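Local coordinates for protein esterase (Staphylococcus aureus subsp. aureus USA300_TCH1516, PDB 3D7R) that is a putative esterase of the alpha/beta hydrolase fold that probably hydrolyses ester bonds, at residues 108-113 with 135-140; 202-207 with 245-250; 207-212 with 270-275. All blocks are in the same frame, centred on the assembly; numbering follows the deposited sequence.

Overall arrangement
The three contacts show how chemistry follows position in an alpha/beta hydrolase, where loops at the strand ends are held to one another and to a helix. Interaction 1 is buried and joins the loops after strands 98-102 and 129-133 through a lysine ammonium that bonds a glutamine carbonyl oxygen. Interaction 2, also buried, relies on backbone groups, one serine hydroxyl and small apolar patches. Interaction 3 lies nearer the surface and pairs an amide with a carboxylate beside a proline. Interactions 2 and 3 share Leu207 and touch through Asp272, so the loop after strand 195-199 is held twice; interaction 1 stands apart, its centre about 18 Å from that of interaction 2.

Interaction 1: 108-113 with 135-140; sequences ALQPSP and YPKTPE. With DMS (dimethyl sulfoxide), chain I.
Lys137 and Gln110 form the direct hydrogen bond of this contact, the lysine reaching from the loop after strand 129-133 to the loop after strand 98-102. The two side chains meet at a slant: the amide oxygen of Gln110 faces the end of the lysine, and Lys137 NZ donates to Gln110 OE1 at 2.8 Å. The donor lies in the carbonyl plane, and the C=O...N angle of 159° puts it nearly in line with the C=O bond. The lysine chain is folded, not extended. A bend at chi2 (-54°) and another at chi4 curl NZ back over its own segment, where it also donates to Tyr135 O at 2.8 Å, in plane and on a lone pair. The same nitrogen sits 3.6 Å above the plane of the Tyr135 ring, over its centre. Further up the chain, Lys137 CE packs 3.3 Å from Leu109 O. That carbonyl also takes a hydrogen from a water, 3.0 Å from Leu109 O, which donates to Tyr135 OH and so links the loops a second time. The backbones also come close: Ala108 CA approaches Thr138 O, the carbonyl oxygen of the cis peptide bond to Pro139, at 3.4 Å in a CH...O contact. Away from the lysine, Ser112 OG caps the start of helix 113-126 and donates a short 2.5 Å hydrogen bond to O of a dimethyl sulfoxide molecule, probably from the crystallisation liquor. His103 NE2 is a third hydrogen-bonding partner of Lys137 NZ. His103 opens a His-Gly-Gly sequence that, in relatives of hormone-sensitive lipase, belongs to the oxyanion-hole loop. A buried ammonium bonded by two carbonyl oxygens and an imidazole, with an aromatic face beneath, is likely to keep its positive charge and to fix the loops relative to each other.

Interaction 2: 202-207 with 245-250; sequences ILDATL and RISPIN
An Asx turn, set within a type I beta turn from Asp204 to Leu207, shapes the loop after strand 195-199 where Leu203 and Ala205 meet Ser247 and Ile249. Asp204 OD1 accepts Thr206 N at 3.1 Å and Thr206 OG1 at 2.6 Å. Both donors come from one face of the carboxylate, above its plane. Within this turn Ala205 N donates across the contact to Ser247 OG at 2.8 Å, with a fairly straight 162° at the hydrogen. Ser247 OG accepts from Ala205 N and hydrogen-bonds to Leu241 O, so the buried hydroxyl has two partners. In the fold, this brings the loop leaving the strand against the segment that follows helix 225-236, which enters a short 3-10 turn at Pro248. Ile249 N, within that turn, donates to Leu203 O at 3.2 Å, while a water bridges Ile202 O and Ile246 O, donating to both. Apolar contacts fill in around these bonds. Leu203 CB lies 4.0 Å from Ile249 CB, and Ala205 CB meets Ile246 CG2 at 3.8 Å. Ile249 CG2, placed between its own backbone N and carbonyl carbon, is turned onto Leu203 O and Asp204 CB. Pro248 and Leu203 both rest on Leu179 of helix 173-187, and Leu203 reaches Phe276 of helix 270-282.

Interaction 3: 207-212 with 270-275; sequences LSNKDI and HPDMKL
Asn209 turns its amide toward helix 270-282 because CG stands opposite the backbone N (chi1 -170°), while Asp272 sets its carboxylate opposite its own carbonyl carbon (chi1 -69°), and the two groups meet between the backbones. Running past one another in opposite directions, they are joined by a bond from Asn209 ND2 to Asp272 OD1 of 2.9 Å, with 166° at the hydrogen. The bond is lopsided in its geometry. The acceptor lies almost in the amide plane of Asn209, but the nitrogen reaches Asp272 OD1 from well above the carboxylate plane. The other oxygen serves a water that sits 2.6 Å from Asp272 OD2, donates to it, and accepts from Asn209 N at 3.1 Å. Residue 209 is thus tied to the same carboxylate twice, directly by its side chain and through solvent by its backbone. Asn209 OD1 faces back into its own segment and accepts Asp211 N at 2.9 Å, an Asx turn laid over the type I beta turn from Asn209 to Ile212. Pro271, at the start of the helix, lies beside the amide. Its CB lies 3.7 Å from Asn209 ND2, and its CG meets Ile212 CG1 at 3.8 Å where that chain crosses the ring at about a right angle. Asp211 CB touches Pro271 CB, and Asp272 also packs on Asp204 and Ile249. The loop before helix 214-219 is thereby joined to the first turn of helix 270-282. With one end of the amide engaged by a backbone N-H and the other by a carboxylate, the flip of Asn209 is fixed, and that amide, the water and the helix start probably offset the neighbouring Asp204 carboxylate.

Interaction 1: 108-113 with 135-140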
ATOM      1  N   ALA A 108      10.004  -0.695  -5.440  1.00  7.97           N
ATOM      2  CA  ALA A 108      11.296  -1.320  -5.745  1.00  8.31           C
ATOM      3  C   ALA A 108      11.345  -2.780  -5.297  1.00  8.78           C
ATOM      4  O   ALA A 108      12.021  -3.615  -5.927  1.00  9.47           O
ATOM      5  CB  ALA A 108      12.438  -0.539  -5.070  1.00  8.44           C
ATOM      6  N   LEU A 109      10.674  -3.063  -4.177  1.00  8.16           N
ATOM      7  CA  LEU A 109      10.569  -4.410  -3.614  1.00  7.88           C
ATOM      8  C   LEU A 109       9.299  -5.119  -4.069  1.00  8.04           C
ATOM      9  O   LEU A 109       8.269  -4.494  -4.267  1.00  8.68           O
ATOM     10  CB  LEU A 109      10.545  -4.345  -2.081  1.00  7.49           C
ATOM     11  CG  LEU A 109      11.779  -3.753  -1.399  1.00  7.90           C
ATOM     12  CD1 LEU A 109      11.527  -3.656   0.107  1.00  7.99           C
ATOM     13  CD2 LEU A 109      13.019  -4.608  -1.707  1.00  5.46           C
ATOM     14  N   GLN A 110       9.384  -6.432  -4.206  1.00  7.84           N
ATOM     15  CA  GLN A 110       8.222  -7.258  -4.481  1.00  8.83           C
ATOM     16  C   GLN A 110       7.535  -7.573  -3.145  1.00  9.08           C
ATOM     17  O   GLN A 110       8.044  -7.160  -2.070  1.00  9.61           O
ATOM     18  CB  GLN A 110       8.653  -8.543  -5.212  1.00  8.33           C
ATOM     19  CG  GLN A 110       9.288  -8.319  -6.581  1.00  9.40           C
ATOM     20  CD  GLN A 110       8.318  -7.809  -7.661  1.00 12.01           C
ATOM     21  OE1 GLN A 110       7.403  -7.028  -7.395  1.00 10.65           O
ATOM     22  NE2 GLN A 110       8.564  -8.222  -8.902  1.00 14.20           N
ATOM     23  N   PRO A 111       6.363  -8.259  -3.182  1.00  9.37           N
ATOM     24  CA  PRO A 111       5.733  -8.578  -1.905  1.00  9.26           C
ATOM     25  C   PRO A 111       6.599  -9.417  -0.966  1.00  9.92           C
ATOM     26  O   PRO A 111       7.298 -10.341  -1.391  1.00  9.82           O
ATOM     27  CB  PRO A 111       4.477  -9.362  -2.306  1.00  8.84           C
ATOM     28  CG  PRO A 111       4.179  -8.892  -3.691  1.00  9.36           C
ATOM     29  CD  PRO A 111       5.540  -8.718  -4.315  1.00  9.41           C
ATOM     30  N   SER A 112       6.522  -9.062   0.311  1.00  9.76           N
ATOM     31  CA  SER A 112       7.139  -9.795   1.401  1.00 10.10           C
ATOM     32  C   SER A 112       6.387 -11.094   1.606  1.00  9.63           C
ATOM     33  O   SER A 112       5.206 -11.152   1.306  1.00  9.94           O
ATOM     34  CB  SER A 112       6.997  -8.943   2.665  1.00  9.93           C
ATOM     35  OG  SER A 112       7.403  -9.671   3.785  1.00 13.09           O
ATOM     36  N   PRO A 113       7.050 -12.135   2.151  1.00 10.20           N
ATOM     37  CA  PRO A 113       6.299 -13.319   2.572  1.00  9.97           C
ATOM     38  C   PRO A 113       5.235 -12.981   3.623  1.00 10.37           C
ATOM     39  O   PRO A 113       4.218 -13.684   3.709  1.00 10.48           O
ATOM     40  CB  PRO A 113       7.378 -14.235   3.174  1.00 10.66           C
ATOM     41  CG  PRO A 113       8.541 -13.347   3.437  1.00 11.69           C
ATOM     42  CD  PRO A 113       8.496 -12.283   2.401  1.00 10.24           C
ATOM     43  N   TYR A 135       2.798  -5.255  -9.915  1.00  7.82           N
ATOM     44  CA  TYR A 135       2.853  -4.090 -10.810  1.00  7.31           C
ATOM     45  C   TYR A 135       4.311  -3.727 -11.095  1.00  7.36           C
ATOM     46  O   TYR A 135       5.200  -4.090 -10.315  1.00  7.82           O
ATOM     47  CB  TYR A 135       2.091  -2.907 -10.178  1.00  6.13           C
ATOM     48  CG  TYR A 135       2.558  -2.581  -8.765  1.00  7.86           C
ATOM     49  CD1 TYR A 135       3.722  -1.826  -8.548  1.00  6.10           C
ATOM     50  CD2 TYR A 135       1.851  -3.039  -7.645  1.00  8.09           C
ATOM     51  CE1 TYR A 135       4.157  -1.543  -7.269  1.00  7.95           C
ATOM     52  CE2 TYR A 135       2.291  -2.761  -6.346  1.00  6.16           C
ATOM     53  CZ  TYR A 135       3.451  -2.022  -6.174  1.00  8.05           C
ATOM     54  OH  TYR A 135       3.908  -1.719  -4.907  1.00  7.61           O
ATOM     55  N   PRO A 136       4.581  -3.066 -12.241  1.00  7.76           N
ATOM     56  CA  PRO A 136       5.966  -2.713 -12.594  1.00  7.68           C
ATOM     57  C   PRO A 136       6.713  -1.956 -11.492  1.00  7.79           C
ATOM     58  O   PRO A 136       6.163  -1.046 -10.847  1.00  8.18           O
ATOM     59  CB  PRO A 136       5.792  -1.808 -13.822  1.00  7.83           C
ATOM     60  CG  PRO A 136       4.536  -2.350 -14.490  1.00  7.79           C
ATOM     61  CD  PRO A 136       3.630  -2.670 -13.304  1.00  7.53           C
ATOM     62  N   LYS A 137       7.969  -2.348 -11.298  1.00  7.87           N
ATOM     63  CA  LYS A 137       8.821  -1.807 -10.257  1.00  7.80           C
ATOM     64  C   LYS A 137      10.010  -1.070 -10.814  1.00  7.77           C
ATOM     65  O   LYS A 137      10.549  -1.413 -11.892  1.00  7.07           O
ATOM     66  CB  LYS A 137       9.371  -2.933  -9.365  1.00  8.12           C
ATOM     67  CG  LYS A 137       8.342  -3.837  -8.703  1.00  7.83           C
ATOM     68  CD  LYS A 137       7.321  -3.032  -7.920  1.00  7.41           C
ATOM     69  CE  LYS A 137       6.503  -3.921  -6.969  1.00  6.61           C
ATOM     70  NZ  LYS A 137       5.615  -4.942  -7.721  1.00  6.85           N
ATOM     71  N   THR A 138      10.449  -0.075 -10.047  1.00  8.09           N
ATOM     72  CA  THR A 138      11.730   0.559 -10.279  1.00  8.21           C
ATOM     73  C   THR A 138      12.845  -0.384  -9.760  1.00  8.52           C
ATOM     74  O   THR A 138      12.587  -1.231  -8.898  1.00  8.87           O
ATOM     75  CB  THR A 138      11.750   2.011  -9.673  1.00  8.51           C
ATOM     76  OG1 THR A 138      12.292   2.945 -10.623  1.00  8.41           O
ATOM     77  CG2 THR A 138      12.477   2.120  -8.310  1.00  7.68           C
ATOM     78  N   PRO A 139      14.098  -0.219 -10.238  1.00  8.84           N
ATOM     79  CA  PRO A 139      14.610   0.869 -11.069  1.00  9.34           C
ATOM     80  C   PRO A 139      14.332   0.771 -12.568  1.00  9.67           C
ATOM     81  O   PRO A 139      14.577   1.753 -13.272  1.00 10.28           O
ATOM     82  CB  PRO A 139      16.126   0.810 -10.828  1.00  9.61           C
ATOM     83  CG  PRO A 139      16.384  -0.667 -10.613  1.00 10.08           C
ATOM     84  CD  PRO A 139      15.159  -1.179  -9.872  1.00  8.76           C
ATOM     85  N   GLU A 140      13.873  -0.376 -13.067  1.00  9.31           N
ATOM     86  CA  GLU A 140      13.648  -0.505 -14.523  1.00 10.14           C
ATOM     87  C   GLU A 140      12.414   0.272 -15.014  1.00 10.20           C
ATOM     88  O   GLU A 140      12.422   0.911 -16.071  1.00 10.06           O
ATOM     89  CB  GLU A 140      13.550  -1.973 -14.945  1.00 10.16           C
ATOM     90  CG  GLU A 140      13.359  -2.151 -16.453  1.00 12.06           C
ATOM     91  CD  GLU A 140      13.731  -3.542 -16.948  1.00 14.56           C
ATOM     92  OE1 GLU A 140      13.750  -4.500 -16.141  1.00 13.12           O
ATOM     93  OE2 GLU A 140      13.998  -3.678 -18.166  1.00 17.72           O
TER
HETATM   94  S   DMS I1407       9.514  -8.463   6.796  1.00 26.61           S
HETATM   95  O   DMS I1407       8.248  -8.093   5.601  1.00 26.19           O
HETATM   96  C1  DMS I1407       8.899  -7.942   8.421  1.00 26.99           C
HETATM   97  C2  DMS I1407       9.582 -10.254   7.082  1.00 26.78           C
HETATM   98  O   HOH W   1       6.875  -1.846  -4.163  1.00  4.56           O
HETATM   99  O   HOH W   2       7.124  -6.437 -11.331  1.00 18.05           O

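Interaction 2: 202-207 with 245-250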
ATOM      1  N   ILE A 202       2.546   6.165   2.834  1.00  9.17           N
ATOM      2  CA  ILE A 202       3.593   7.184   2.771  1.00  9.46           C
ATOM      3  C   ILE A 202       3.017   8.337   1.933  1.00  9.65           C
ATOM      4  O   ILE A 202       3.226   8.416   0.718  1.00 10.00           O
ATOM      5  CB  ILE A 202       4.920   6.613   2.172  1.00  9.69           C
ATOM      6  CG1 ILE A 202       5.460   5.460   3.026  1.00  9.86           C
ATOM      7  CG2 ILE A 202       5.988   7.712   2.055  1.00  8.82           C
ATOM      8  CD1 ILE A 202       6.567   4.652   2.293  1.00 14.00           C
ATOM      9  N   LEU A 203       2.247   9.200   2.594  1.00  9.27           N
ATOM     10  CA  LEU A 203       1.474  10.236   1.916  1.00  9.70           C
ATOM     11  C   LEU A 203       2.287  11.349   1.252  1.00  9.79           C
ATOM     12  O   LEU A 203       1.835  11.960   0.276  1.00  9.22           O
ATOM     13  CB  LEU A 203       0.434  10.816   2.881  1.00  9.84           C
ATOM     14  CG  LEU A 203      -0.585   9.740   3.315  1.00 10.45           C
ATOM     15  CD1 LEU A 203      -1.369  10.158   4.545  1.00 10.50           C
ATOM     16  CD2 LEU A 203      -1.529   9.374   2.168  1.00 10.66           C
ATOM     17  N   ASP A 204       3.479  11.612   1.787  1.00 10.11           N
ATOM     18  CA  ASP A 204       4.363  12.639   1.255  1.00 10.97           C
ATOM     19  C   ASP A 204       5.720  11.967   1.081  1.00 10.75           C
ATOM     20  O   ASP A 204       6.352  11.616   2.075  1.00 11.22           O
ATOM     21  CB  ASP A 204       4.419  13.813   2.251  1.00 11.34           C
ATOM     22  CG  ASP A 204       5.395  14.924   1.844  1.00 12.82           C
ATOM     23  OD1 ASP A 204       6.090  14.813   0.811  1.00 13.37           O
ATOM     24  OD2 ASP A 204       5.473  15.919   2.598  1.00 15.25           O
ATOM     25  N   ALA A 205       6.148  11.761  -0.167  1.00 10.51           N
ATOM     26  CA  ALA A 205       7.389  11.033  -0.445  1.00 11.15           C
ATOM     27  C   ALA A 205       8.667  11.779  -0.034  1.00 11.24           C
ATOM     28  O   ALA A 205       9.744  11.182   0.017  1.00 11.16           O
ATOM     29  CB  ALA A 205       7.475  10.643  -1.921  1.00 10.57           C
ATOM     30  N   THR A 206       8.561  13.082   0.222  1.00 11.61           N
ATOM     31  CA  THR A 206       9.726  13.868   0.642  1.00 12.10           C
ATOM     32  C   THR A 206      10.070  13.625   2.108  1.00 12.25           C
ATOM     33  O   THR A 206      11.234  13.788   2.506  1.00 12.02           O
ATOM     34  CB  THR A 206       9.513  15.381   0.486  1.00 12.72           C
ATOM     35  OG1 THR A 206       8.471  15.802   1.372  1.00 12.79           O
ATOM     36  CG2 THR A 206       9.138  15.744  -0.946  1.00 12.53           C
ATOM     37  N   LEU A 207       9.055  13.243   2.893  1.00 12.06           N
ATOM     38  CA  LEU A 207       9.184  13.054   4.346  1.00 12.47           C
ATOM     39  C   LEU A 207       9.882  14.253   5.003  1.00 12.66           C
ATOM     40  O   LEU A 207      10.755  14.094   5.869  1.00 11.96           O
ATOM     41  CB  LEU A 207       9.889  11.717   4.679  1.00 12.06           C
ATOM     42  CG  LEU A 207       9.059  10.432   4.532  1.00 12.96           C
ATOM     43  CD1 LEU A 207       9.955   9.199   4.436  1.00 13.53           C
ATOM     44  CD2 LEU A 207       8.023  10.267   5.663  1.00 11.95           C
ATOM     45  N   ARG A 245       0.805  13.029  -7.882  1.00 10.54           N
ATOM     46  CA  ARG A 245       0.707  11.601  -8.209  1.00 11.13           C
ATOM     47  C   ARG A 245       1.682  10.757  -7.374  1.00 10.72           C
ATOM     48  O   ARG A 245       1.456   9.560  -7.151  1.00 10.87           O
ATOM     49  CB  ARG A 245       0.935  11.356  -9.709  1.00 11.40           C
ATOM     50  CG  ARG A 245       0.023  12.156 -10.650  1.00 14.21           C
ATOM     51  CD  ARG A 245       0.635  12.165 -12.067  1.00 17.69           C
ATOM     52  NE  ARG A 245       0.563  10.817 -12.588  1.00 18.94           N
ATOM     53  CZ  ARG A 245       1.358  10.279 -13.507  1.00 17.85           C
ATOM     54  NH1 ARG A 245       2.366  10.962 -14.068  1.00 17.61           N
ATOM     55  NH2 ARG A 245       1.123   9.031 -13.860  1.00 14.42           N
ATOM     56  N   ILE A 246       2.762  11.390  -6.932  1.00  9.93           N
ATOM     57  CA  ILE A 246       3.801  10.749  -6.108  1.00  9.82           C
ATOM     58  C   ILE A 246       3.508  10.913  -4.609  1.00  9.81           C
ATOM     59  O   ILE A 246       3.657   9.971  -3.833  1.00 10.40           O
ATOM     60  CB  ILE A 246       5.184  11.354  -6.421  1.00  9.98           C
ATOM     61  CG1 ILE A 246       5.544  11.077  -7.890  1.00  9.43           C
ATOM     62  CG2 ILE A 246       6.255  10.778  -5.470  1.00 10.28           C
ATOM     63  CD1 ILE A 246       6.671  11.907  -8.400  1.00 11.91           C
ATOM     64  N   SER A 247       3.094  12.119  -4.227  1.00  8.75           N
ATOM     65  CA  SER A 247       2.745  12.460  -2.863  1.00  8.96           C
ATOM     66  C   SER A 247       1.266  12.863  -2.847  1.00  8.72           C
ATOM     67  O   SER A 247       0.954  14.049  -2.962  1.00  7.62           O
ATOM     68  CB  SER A 247       3.631  13.612  -2.380  1.00  8.94           C
ATOM     69  OG  SER A 247       4.977  13.185  -2.243  1.00  9.62           O
ATOM     70  N   PRO A 248       0.359  11.870  -2.744  1.00  8.48           N
ATOM     71  CA  PRO A 248      -1.083  12.075  -2.849  1.00  8.85           C
ATOM     72  C   PRO A 248      -1.700  12.943  -1.731  1.00  9.29           C
ATOM     73  O   PRO A 248      -2.864  13.374  -1.844  1.00  9.31           O
ATOM     74  CB  PRO A 248      -1.635  10.642  -2.823  1.00  8.62           C
ATOM     75  CG  PRO A 248      -0.618   9.865  -2.082  1.00  8.22           C
ATOM     76  CD  PRO A 248       0.681  10.444  -2.537  1.00  8.87           C
ATOM     77  N   ILE A 249      -0.919  13.254  -0.696  1.00  9.59           N
ATOM     78  CA  ILE A 249      -1.356  14.267   0.284  1.00 10.05           C
ATOM     79  C   ILE A 249      -1.683  15.602  -0.441  1.00 10.77           C
ATOM     80  O   ILE A 249      -2.506  16.400   0.043  1.00  9.79           O
ATOM     81  CB  ILE A 249      -0.291  14.505   1.382  1.00 10.21           C
ATOM     82  CG1 ILE A 249      -0.913  15.221   2.596  1.00 11.34           C
ATOM     83  CG2 ILE A 249       0.965  15.230   0.785  1.00  9.79           C
ATOM     84  CD1 ILE A 249      -0.108  15.040   3.901  1.00 14.53           C
ATOM     85  N   ASN A 250      -1.043  15.809  -1.599  1.00 10.93           N
ATOM     86  CA  ASN A 250      -1.234  17.011  -2.412  1.00 12.02           C
ATOM     87  C   ASN A 250      -2.330  16.838  -3.477  1.00 11.71           C
ATOM     88  O   ASN A 250      -2.593  17.774  -4.242  1.00 12.38           O
ATOM     89  CB  ASN A 250       0.077  17.380  -3.125  1.00 12.49           C
ATOM     90  CG  ASN A 250       1.185  17.787  -2.166  1.00 15.01           C
ATOM     91  OD1 ASN A 250       0.926  18.395  -1.107  1.00 15.60           O
ATOM     92  ND2 ASN A 250       2.438  17.459  -2.532  1.00 13.55           N
TER
HETATM   93  O   HOH W   3       4.711   8.826  -1.541  1.00 14.27           O

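Interaction 3: 207-212 with 270-275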
ATOM      1  N   LEU A 207       9.055  13.243   2.893  1.00 12.06           N
ATOM      2  CA  LEU A 207       9.184  13.054   4.346  1.00 12.47           C
ATOM      3  C   LEU A 207       9.882  14.253   5.003  1.00 12.66           C
ATOM      4  O   LEU A 207      10.755  14.094   5.869  1.00 11.96           O
ATOM      5  CB  LEU A 207       9.889  11.717   4.679  1.00 12.06           C
ATOM      6  CG  LEU A 207       9.059  10.432   4.532  1.00 12.96           C
ATOM      7  CD1 LEU A 207       9.955   9.199   4.436  1.00 13.53           C
ATOM      8  CD2 LEU A 207       8.023  10.267   5.663  1.00 11.95           C
ATOM      9  N   SER A 208       9.461  15.447   4.586  1.00 12.90           N
ATOM     10  CA  SER A 208      10.062  16.711   5.000  1.00 13.74           C
ATOM     11  C   SER A 208       9.148  17.490   5.963  1.00 13.77           C
ATOM     12  O   SER A 208       9.493  18.588   6.370  1.00 13.21           O
ATOM     13  CB  SER A 208      10.340  17.581   3.769  1.00 14.42           C
ATOM     14  OG  SER A 208       9.114  17.944   3.145  1.00 14.78           O
ATOM     15  N   ASN A 209       7.988  16.925   6.304  1.00 13.24           N
ATOM     16  CA  ASN A 209       7.048  17.556   7.245  1.00 13.76           C
ATOM     17  C   ASN A 209       7.800  18.028   8.483  1.00 13.69           C
ATOM     18  O   ASN A 209       8.444  17.222   9.160  1.00 13.14           O
ATOM     19  CB  ASN A 209       5.948  16.553   7.646  1.00 13.16           C
ATOM     20  CG  ASN A 209       4.789  17.209   8.429  1.00 14.95           C
ATOM     21  OD1 ASN A 209       5.000  18.119   9.229  1.00 16.18           O
ATOM     22  ND2 ASN A 209       3.560  16.732   8.197  1.00  9.56           N
ATOM     23  N   LYS A 210       7.730  19.322   8.784  1.00 14.52           N
ATOM     24  CA  LYS A 210       8.535  19.870   9.887  1.00 14.84           C
ATOM     25  C   LYS A 210       8.076  19.335  11.256  1.00 14.30           C
ATOM     26  O   LYS A 210       8.780  19.466  12.253  1.00 13.09           O
ATOM     27  CB  LYS A 210       8.611  21.413   9.836  1.00 16.04           C
ATOM     28  CG  LYS A 210       7.246  22.135   9.934  1.00 20.32           C
ATOM     29  CD  LYS A 210       7.377  23.575  10.473  1.00 26.41           C
ATOM     30  CE  LYS A 210       6.100  24.376  10.221  1.00 29.44           C
ATOM     31  NZ  LYS A 210       4.852  23.627  10.641  1.00 31.61           N
ATOM     32  N   ASP A 211       6.905  18.707  11.294  1.00 13.30           N
ATOM     33  CA  ASP A 211       6.411  18.106  12.536  1.00 13.81           C
ATOM     34  C   ASP A 211       7.015  16.727  12.808  1.00 12.85           C
ATOM     35  O   ASP A 211       6.743  16.123  13.844  1.00 12.67           O
ATOM     36  CB  ASP A 211       4.877  18.045  12.562  1.00 13.95           C
ATOM     37  CG  ASP A 211       4.235  19.431  12.652  1.00 17.30           C
ATOM     38  OD1 ASP A 211       4.743  20.290  13.409  1.00 18.14           O
ATOM     39  OD2 ASP A 211       3.215  19.653  11.964  1.00 20.41           O
ATOM     40  N   ILE A 212       7.826  16.233  11.881  1.00 12.16           N
ATOM     41  CA  ILE A 212       8.611  15.023  12.136  1.00 11.87           C
ATOM     42  C   ILE A 212       9.826  15.390  13.009  1.00 12.41           C
ATOM     43  O   ILE A 212      10.788  15.984  12.547  1.00 13.29           O
ATOM     44  CB  ILE A 212       9.054  14.347  10.824  1.00 11.86           C
ATOM     45  CG1 ILE A 212       7.826  13.919  10.005  1.00 10.33           C
ATOM     46  CG2 ILE A 212       9.986  13.134  11.086  1.00 11.59           C
ATOM     47  CD1 ILE A 212       8.172  13.604   8.528  1.00 10.89           C
ATOM     48  N   HIS A 270       3.622   9.516  10.511  1.00  9.91           N
ATOM     49  CA  HIS A 270       2.487   9.816  11.382  1.00 10.75           C
ATOM     50  C   HIS A 270       2.004  11.283  11.298  1.00 10.33           C
ATOM     51  O   HIS A 270       0.794  11.504  11.192  1.00 10.53           O
ATOM     52  CB  HIS A 270       2.707   9.323  12.823  1.00 10.34           C
ATOM     53  CG  HIS A 270       1.520   9.532  13.713  1.00 12.87           C
ATOM     54  ND1 HIS A 270       1.324  10.695  14.434  1.00 14.11           N
ATOM     55  CD2 HIS A 270       0.455   8.739  13.986  1.00 14.44           C
ATOM     56  CE1 HIS A 270       0.196  10.603  15.116  1.00 13.32           C
ATOM     57  NE2 HIS A 270      -0.348   9.425  14.863  1.00 14.13           N
ATOM     58  N   PRO A 271       2.919  12.281  11.356  1.00 10.02           N
ATOM     59  CA  PRO A 271       2.451  13.652  11.095  1.00  9.95           C
ATOM     60  C   PRO A 271       1.682  13.834   9.786  1.00 10.03           C
ATOM     61  O   PRO A 271       0.659  14.520   9.792  1.00 10.00           O
ATOM     62  CB  PRO A 271       3.745  14.464  11.061  1.00 10.05           C
ATOM     63  CG  PRO A 271       4.632  13.731  12.036  1.00 10.36           C
ATOM     64  CD  PRO A 271       4.356  12.276  11.711  1.00 10.32           C
ATOM     65  N   ASP A 272       2.158  13.233   8.688  1.00  9.06           N
ATOM     66  CA  ASP A 272       1.439  13.271   7.410  1.00  9.30           C
ATOM     67  C   ASP A 272       0.066  12.617   7.451  1.00  8.74           C
ATOM     68  O   ASP A 272      -0.881  13.117   6.843  1.00  8.71           O
ATOM     69  CB  ASP A 272       2.305  12.712   6.267  1.00  9.24           C
ATOM     70  CG  ASP A 272       3.479  13.638   5.937  1.00 11.87           C
ATOM     71  OD1 ASP A 272       3.254  14.890   5.929  1.00 13.19           O
ATOM     72  OD2 ASP A 272       4.621  13.134   5.724  1.00 12.09           O
HETATM   73  N   MSE A 273      -0.057  11.503   8.165  1.00  7.91           N
HETATM   74  CA  MSE A 273      -1.375  10.883   8.321  1.00  8.30           C
HETATM   75  C   MSE A 273      -2.333  11.783   9.095  1.00  8.03           C
HETATM   76  O   MSE A 273      -3.509  11.893   8.733  1.00  8.02           O
HETATM   77  CB  MSE A 273      -1.286   9.490   8.981  1.00  8.46           C
HETATM   78  CG  MSE A 273      -0.516   8.470   8.136  1.00  9.54           C
HETATM   79 SE   MSE A 273      -0.607   6.726   8.999  0.75 14.17          SE
HETATM   80  CE  MSE A 273       0.722   6.968  10.392  1.00 15.17           C
ATOM     81  N   LYS A 274      -1.842  12.421  10.155  1.00  7.70           N
ATOM     82  CA  LYS A 274      -2.685  13.346  10.921  1.00  8.75           C
ATOM     83  C   LYS A 274      -3.060  14.563  10.082  1.00  8.76           C
ATOM     84  O   LYS A 274      -4.192  15.044  10.158  1.00  9.29           O
ATOM     85  CB  LYS A 274      -1.999  13.795  12.224  1.00  9.08           C
ATOM     86  CG  LYS A 274      -1.799  12.671  13.279  1.00 12.24           C
ATOM     87  CD  LYS A 274      -3.121  12.144  13.843  1.00 17.59           C
ATOM     88  CE  LYS A 274      -3.543  12.892  15.091  1.00 22.72           C
ATOM     89  NZ  LYS A 274      -4.903  12.438  15.517  1.00 26.10           N
ATOM     90  N   LEU A 275      -2.108  15.062   9.289  1.00  8.53           N
ATOM     91  CA  LEU A 275      -2.378  16.178   8.369  1.00  8.59           C
ATOM     92  C   LEU A 275      -3.416  15.804   7.304  1.00  8.72           C
ATOM     93  O   LEU A 275      -4.381  16.553   7.050  1.00  8.78           O
ATOM     94  CB  LEU A 275      -1.090  16.657   7.702  1.00  8.09           C
ATOM     95  CG  LEU A 275      -1.218  17.788   6.670  1.00  9.18           C
ATOM     96  CD1 LEU A 275      -1.970  19.022   7.241  1.00  7.99           C
ATOM     97  CD2 LEU A 275       0.164  18.181   6.164  1.00 10.99           C
TER
HETATM   98  O   HOH W   4       6.548  14.639   4.869  1.00 13.45           O